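Local atomic coordinates of CAMP factor (Mobiluncus curtisii, PDB entry 6JLC), a protein that is probably a secreted pore-forming toxin that takes part in the co-haemolytic (CAMP) reaction, this chain being its C-terminal part with the CAMP-factor family region. Residues L158-D170 and Y182-W196. Residues are numbered along the deposited sequence; the frame is centred on the assembly and turned at random.
Sequences LNKAIWNTRVARD and YQTLNKEITKAVRVW. With ACT (acetate ion), chain B.
Leu158 and Trp196 meet at one end of an antiparallel helical hairpin, formed where helix 152-173 turns back into helix 179-197; helix 203-222 packs against both, touching Leu158, Thr165 and Glu188, to complete a three-helix bundle. The segment axes come within 10.0 Å, with 157° between their N-to-C directions, and the hairpin illustrates how an apolar seam can pass into a polar margin. Leu158 lays CD2 against Trp196 CB and Val195 CG1. One residue on, the amide of Asn159 stacks on a face of the Trp196 indole, the planes only 18° apart and ND2 offset toward the rim, while Asn159 CB lies 3.4 Å from Trp196 NE1. Ile162 is a knob in the hole formed by Ile189, Ala192, Val193 and Trp196, its CG1 3.9 Å from Ala192 CB. The reciprocal knob is Ile189, held among Ile162, Thr165, Arg166 and Arg169; the Thr165 and Ile189 side chains run past one another in opposed senses, touching through Thr165 CG2 and Ile189 CG1. The same threonine turns OG1 back to Ala161 O, a bond of 2.7 Å that satisfies the hydroxyl within its own helix. Arg166 runs extended from CG to NE, passing NH2 beside Val193 CG2 and gripping an acetate ion, probably from the crystallisation liquor, with two nearly straight bonds: NE to acetate O and NH2 to acetate OXT. Arg169 bends at its third torsion; its CD rests obliquely on the Tyr182 ring, 3.4 Å from Tyr182 CE2, and Tyr182 OH lies over one face of the guanidinium. Weak bonds from NE and NH2 to the Asp170 carboxylate, part of a salt bridge, help hold the guanidinium. Arg169 NH1 serves two acceptors, one of them acetate O at 3.0 Å. The other lies across the helices, where Arg169 NH1 donates to Asn186 OD1 at 2.8 Å.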
loop_
_atom_site.group_PDB
_atom_site.type_symbol
_atom_site.label_atom_id
_atom_site.label_comp_id
_atom_site.label_asym_id
_atom_site.label_seq_id
_atom_site.Cartn_x
_atom_site.Cartn_y
_atom_site.Cartn_z
ATOM N N LEU A 158 11.045 8.075 -0.778
ATOM C CA LEU A 158 12.190 8.496 -1.560
ATOM C C LEU A 158 12.117 7.864 -2.955
ATOM O O LEU A 158 12.346 8.491 -3.938
ATOM C CB LEU A 158 13.470 8.113 -0.882
ATOM C CG LEU A 158 14.742 8.307 -1.661
ATOM C CD1 LEU A 158 14.837 9.690 -2.245
ATOM C CD2 LEU A 158 15.954 7.963 -0.866
ATOM N N ASN A 159 11.762 6.602 -2.994
ATOM C CA ASN A 159 11.633 5.909 -4.259
ATOM C C ASN A 159 10.566 6.532 -5.108
ATOM O O ASN A 159 10.717 6.666 -6.272
ATOM C CB ASN A 159 11.398 4.427 -4.078
ATOM C CG ASN A 159 11.908 3.617 -5.246
ATOM O OD1 ASN A 159 11.403 2.576 -5.571
ATOM N ND2 ASN A 159 12.902 4.116 -5.865
ATOM N N LYS A 160 9.469 6.915 -4.488
ATOM C CA LYS A 160 8.413 7.600 -5.229
ATOM C C LYS A 160 8.916 8.905 -5.837
ATOM O O LYS A 160 8.604 9.222 -6.994
ATOM C CB LYS A 160 7.212 7.858 -4.317
ATOM C CG LYS A 160 5.897 8.029 -5.070
ATOM C CD LYS A 160 4.690 7.816 -4.163
ATOM C CE LYS A 160 4.558 6.352 -3.747
ATOM N NZ LYS A 160 4.064 6.208 -2.350
ATOM N N ALA A 161 9.696 9.677 -5.072
ATOM C CA ALA A 161 10.255 10.920 -5.596
ATOM C C ALA A 161 11.221 10.653 -6.746
ATOM O O ALA A 161 11.233 11.388 -7.738
ATOM C CB ALA A 161 10.948 11.705 -4.472
ATOM N N ILE A 162 12.034 9.592 -6.637
ATOM C CA ILE A 162 12.934 9.242 -7.732
ATOM C C ILE A 162 12.132 8.937 -8.989
ATOM O O ILE A 162 12.420 9.446 -10.079
ATOM C CB ILE A 162 13.824 8.044 -7.335
ATOM C CG1 ILE A 162 14.777 8.444 -6.196
ATOM C CG2 ILE A 162 14.578 7.473 -8.558
ATOM C CD1 ILE A 162 15.501 7.256 -5.563
ATOM N N TRP A 163 11.113 8.091 -8.858
ATOM C CA TRP A 163 10.338 7.715 -10.036
ATOM C C TRP A 163 9.551 8.900 -10.574
ATOM O O TRP A 163 9.504 9.111 -11.791
ATOM C CB TRP A 163 9.419 6.545 -9.704
ATOM C CG TRP A 163 10.140 5.262 -9.791
ATOM C CD1 TRP A 163 10.527 4.461 -8.754
ATOM C CD2 TRP A 163 10.607 4.629 -10.989
ATOM N NE1 TRP A 163 11.194 3.359 -9.236
ATOM C CE2 TRP A 163 11.256 3.438 -10.605
ATOM C CE3 TRP A 163 10.531 4.953 -12.352
ATOM C CZ2 TRP A 163 11.827 2.562 -11.537
ATOM C CZ3 TRP A 163 11.104 4.083 -13.278
ATOM C CH2 TRP A 163 11.740 2.904 -12.863
ATOM N N ASN A 164 8.947 9.694 -9.681
ATOM C CA ASN A 164 8.275 10.914 -10.115
ATOM C C ASN A 164 9.217 11.804 -10.906
ATOM O O ASN A 164 8.810 12.425 -11.900
ATOM C CB ASN A 164 7.728 11.698 -8.920
ATOM C CG ASN A 164 6.451 11.117 -8.367
ATOM O OD1 ASN A 164 5.765 10.343 -9.038
ATOM N ND2 ASN A 164 6.112 11.498 -7.137
ATOM N N THR A 165 10.485 11.891 -10.478
ATOM C CA THR A 165 11.426 12.774 -11.168
ATOM C C THR A 165 11.814 12.200 -12.519
ATOM O O THR A 165 11.952 12.944 -13.496
ATOM C CB THR A 165 12.666 13.016 -10.301
ATOM O OG1 THR A 165 12.256 13.520 -9.025
ATOM C CG2 THR A 165 13.606 14.015 -10.954
ATOM N N ARG A 166 11.990 10.880 -12.593
ATOM C CA ARG A 166 12.288 10.242 -13.874
ATOM C C ARG A 166 11.153 10.452 -14.871
ATOM O O ARG A 166 11.386 10.812 -16.028
ATOM C CB ARG A 166 12.539 8.751 -13.664
ATOM C CG ARG A 166 13.836 8.414 -12.977
ATOM C CD ARG A 166 13.822 6.960 -12.553
ATOM N NE ARG A 166 15.154 6.503 -12.193
ATOM C CZ ARG A 166 15.397 5.516 -11.338
ATOM N NH1 ARG A 166 14.391 4.864 -10.761
ATOM N NH2 ARG A 166 16.646 5.171 -11.071
ATOM N N VAL A 167 9.913 10.215 -14.433
ATOM C CA VAL A 167 8.765 10.384 -15.319
ATOM C C VAL A 167 8.701 11.817 -15.832
ATOM O O VAL A 167 8.606 12.058 -17.040
ATOM C CB VAL A 167 7.466 9.983 -14.600
ATOM C CG1 VAL A 167 6.257 10.562 -15.328
ATOM C CG2 VAL A 167 7.361 8.472 -14.505
ATOM N N ALA A 168 8.773 12.790 -14.918
ATOM C CA ALA A 168 8.741 14.194 -15.317
ATOM C C ALA A 168 9.944 14.574 -16.169
ATOM O O ALA A 168 9.833 15.431 -17.057
ATOM C CB ALA A 168 8.664 15.091 -14.080
ATOM N N ARG A 169 11.100 13.955 -15.929
ATOM C CA ARG A 169 12.278 14.292 -16.724
ATOM C C ARG A 169 12.079 13.920 -18.188
ATOM O O ARG A 169 12.455 14.681 -19.085
ATOM C CB ARG A 169 13.511 13.586 -16.159
ATOM C CG ARG A 169 14.709 13.584 -17.100
ATOM C CD ARG A 169 15.582 12.352 -16.868
ATOM N NE ARG A 169 14.841 11.102 -16.996
ATOM C CZ ARG A 169 15.247 9.937 -16.499
ATOM N NH1 ARG A 169 16.391 9.851 -15.829
ATOM N NH2 ARG A 169 14.504 8.851 -16.661
ATOM N N ASP A 170 11.484 12.753 -18.441
ATOM C CA ASP A 170 11.317 12.271 -19.807
ATOM C C ASP A 170 10.236 13.043 -20.551
ATOM O O ASP A 170 10.278 13.130 -21.784
ATOM C CB ASP A 170 10.980 10.783 -19.788
ATOM C CG ASP A 170 12.099 9.934 -19.210
ATOM O OD1 ASP A 170 13.287 10.273 -19.426
ATOM O OD2 ASP A 170 11.777 8.924 -18.543
ATOM N N TYR A 182 19.580 18.025 -19.157
ATOM C CA TYR A 182 19.149 16.656 -18.888
ATOM C C TYR A 182 20.179 15.904 -18.053
ATOM O O TYR A 182 19.830 15.227 -17.077
ATOM C CB TYR A 182 18.910 15.936 -20.214
ATOM C CG TYR A 182 18.349 14.534 -20.108
ATOM C CD1 TYR A 182 19.192 13.426 -20.051
ATOM C CD2 TYR A 182 16.977 14.316 -20.104
ATOM C CE1 TYR A 182 18.681 12.139 -19.984
ATOM C CE2 TYR A 182 16.455 13.038 -20.038
ATOM C CZ TYR A 182 17.308 11.951 -19.973
ATOM O OH TYR A 182 16.780 10.678 -19.908
ATOM N N GLN A 183 21.457 16.006 -18.433
ATOM C CA GLN A 183 22.508 15.238 -17.771
ATOM C C GLN A 183 22.718 15.695 -16.330
ATOM O O GLN A 183 22.909 14.866 -15.433
ATOM C CB GLN A 183 23.809 15.346 -18.570
ATOM C CG GLN A 183 24.951 14.500 -18.036
ATOM C CD GLN A 183 26.136 14.470 -18.980
ATOM O OE1 GLN A 183 26.214 13.619 -19.865
ATOM N NE2 GLN A 183 27.068 15.398 -18.794
ATOM N N THR A 184 22.705 17.008 -16.093
ATOM C CA THR A 184 22.785 17.523 -14.725
ATOM C C THR A 184 21.683 16.944 -13.845
ATOM O O THR A 184 21.927 16.544 -12.699
ATOM C CB THR A 184 22.689 19.047 -14.744
ATOM O OG1 THR A 184 23.648 19.564 -15.665
ATOM C CG2 THR A 184 22.915 19.634 -13.345
ATOM N N LEU A 185 20.451 16.918 -14.358
ATOM C CA LEU A 185 19.353 16.356 -13.576
ATOM C C LEU A 185 19.589 14.874 -13.302
ATOM O O LEU A 185 19.350 14.392 -12.187
ATOM C CB LEU A 185 18.022 16.566 -14.307
ATOM C CG LEU A 185 16.791 15.951 -13.631
ATOM C CD1 LEU A 185 16.631 16.483 -12.205
ATOM C CD2 LEU A 185 15.516 16.165 -14.453
ATOM N N ASN A 186 20.062 14.135 -14.311
ATOM C CA ASN A 186 20.335 12.713 -14.102
ATOM C C ASN A 186 21.366 12.504 -12.997
ATOM O O ASN A 186 21.251 11.568 -12.202
ATOM C CB ASN A 186 20.791 12.066 -15.409
ATOM C CG ASN A 186 19.643 11.456 -16.177
ATOM O OD1 ASN A 186 18.480 11.693 -15.859
ATOM N ND2 ASN A 186 19.957 10.659 -17.187
ATOM N N LYS A 187 22.382 13.370 -12.929
ATOM C CA LYS A 187 23.365 13.271 -11.853
ATOM C C LYS A 187 22.709 13.438 -10.488
ATOM O O LYS A 187 23.062 12.742 -9.528
ATOM C CB LYS A 187 24.466 14.314 -12.053
ATOM C CG LYS A 187 25.341 14.058 -13.275
ATOM C CD LYS A 187 26.137 15.304 -13.651
ATOM C CE LYS A 187 27.404 14.951 -14.413
ATOM N NZ LYS A 187 27.149 13.952 -15.488
ATOM N N GLU A 188 21.739 14.342 -10.381
ATOM C CA GLU A 188 21.067 14.513 -9.094
ATOM C C GLU A 188 20.157 13.331 -8.787
ATOM O O GLU A 188 20.022 12.929 -7.626
ATOM C CB GLU A 188 20.280 15.817 -9.088
ATOM C CG GLU A 188 21.160 17.044 -9.274
ATOM C CD GLU A 188 21.928 17.408 -8.012
ATOM O OE1 GLU A 188 21.639 16.821 -6.943
ATOM O OE2 GLU A 188 22.820 18.281 -8.092
ATOM N N ILE A 189 19.511 12.773 -9.811
ATOM C CA ILE A 189 18.733 11.550 -9.616
ATOM C C ILE A 189 19.626 10.443 -9.079
ATOM O O ILE A 189 19.263 9.724 -8.138
ATOM C CB ILE A 189 18.066 11.140 -10.941
ATOM C CG1 ILE A 189 17.035 12.188 -11.371
ATOM C CG2 ILE A 189 17.401 9.772 -10.800
ATOM C CD1 ILE A 189 16.485 11.913 -12.771
ATOM N N THR A 190 20.824 10.305 -9.658
ATOM C CA THR A 190 21.743 9.266 -9.208
ATOM C C THR A 190 22.107 9.441 -7.737
ATOM O O THR A 190 22.198 8.458 -6.994
ATOM C CB THR A 190 22.998 9.270 -10.080
ATOM O OG1 THR A 190 22.666 8.786 -11.390
ATOM C CG2 THR A 190 24.078 8.374 -9.466
ATOM N N LYS A 191 22.318 10.680 -7.296
ATOM C CA LYS A 191 22.603 10.913 -5.883
ATOM C C LYS A 191 21.475 10.400 -5.004
ATOM O O LYS A 191 21.719 9.766 -3.971
ATOM C CB LYS A 191 22.842 12.401 -5.636
ATOM C CG LYS A 191 23.952 12.995 -6.489
ATOM C CD LYS A 191 24.193 14.466 -6.146
ATOM C CE LYS A 191 25.018 15.162 -7.226
ATOM N NZ LYS A 191 25.185 16.622 -6.961
ATOM N N ALA A 192 20.227 10.651 -5.401
ATOM C CA ALA A 192 19.098 10.135 -4.633
ATOM C C ALA A 192 19.048 8.610 -4.668
ATOM O O ALA A 192 18.733 7.968 -3.656
ATOM C CB ALA A 192 17.792 10.741 -5.154
ATOM N N VAL A 193 19.340 8.008 -5.828
ATOM C CA VAL A 193 19.330 6.553 -5.924
ATOM C C VAL A 193 20.305 5.953 -4.916
ATOM O O VAL A 193 20.006 4.939 -4.271
ATOM C CB VAL A 193 19.650 6.103 -7.366
ATOM C CG1 VAL A 193 19.969 4.595 -7.435
ATOM C CG2 VAL A 193 18.498 6.455 -8.333
ATOM N N ARG A 194 21.480 6.574 -4.754
ATOM C CA ARG A 194 22.489 6.019 -3.851
ATOM C C ARG A 194 21.989 6.019 -2.410
ATOM O O ARG A 194 22.098 5.010 -1.699
ATOM C CB ARG A 194 23.799 6.802 -3.979
ATOM C CG ARG A 194 24.487 6.543 -5.298
ATOM C CD ARG A 194 25.947 6.976 -5.306
ATOM N NE ARG A 194 26.526 6.758 -6.628
ATOM C CZ ARG A 194 26.891 5.569 -7.107
ATOM N NH1 ARG A 194 26.758 4.473 -6.366
ATOM N NH2 ARG A 194 27.397 5.475 -8.329
ATOM N N VAL A 195 21.399 7.138 -1.980
ATOM C CA VAL A 195 20.760 7.208 -0.667
ATOM C C VAL A 195 19.747 6.087 -0.511
ATOM O O VAL A 195 19.727 5.378 0.503
ATOM C CB VAL A 195 20.104 8.586 -0.463
ATOM C CG1 VAL A 195 19.397 8.642 0.892
ATOM C CG2 VAL A 195 21.136 9.685 -0.560
ATOM N N TRP A 196 18.906 5.889 -1.536
ATOM C CA TRP A 196 17.867 4.868 -1.464
ATOM C C TRP A 196 18.457 3.469 -1.292
ATOM O O TRP A 196 17.871 2.621 -0.610
ATOM C CB TRP A 196 16.999 4.924 -2.716
ATOM C CG TRP A 196 15.902 3.914 -2.737
ATOM C CD1 TRP A 196 14.688 4.000 -2.115
ATOM C CD2 TRP A 196 15.917 2.659 -3.417
ATOM N NE1 TRP A 196 13.944 2.875 -2.379
ATOM C CE2 TRP A 196 14.679 2.039 -3.178
ATOM C CE3 TRP A 196 16.855 2.006 -4.216
ATOM C CZ2 TRP A 196 14.359 0.790 -3.697
ATOM C CZ3 TRP A 196 16.535 0.771 -4.730
ATOM C CH2 TRP A 196 15.300 0.175 -4.472
HETATM C C ACT B . 18.292 7.515 -13.321
HETATM O O ACT B . 17.156 7.709 -13.849
HETATM O OXT ACT B . 18.630 6.621 -12.510
HETATM C CH3 ACT B . 19.430 8.513 -13.699
#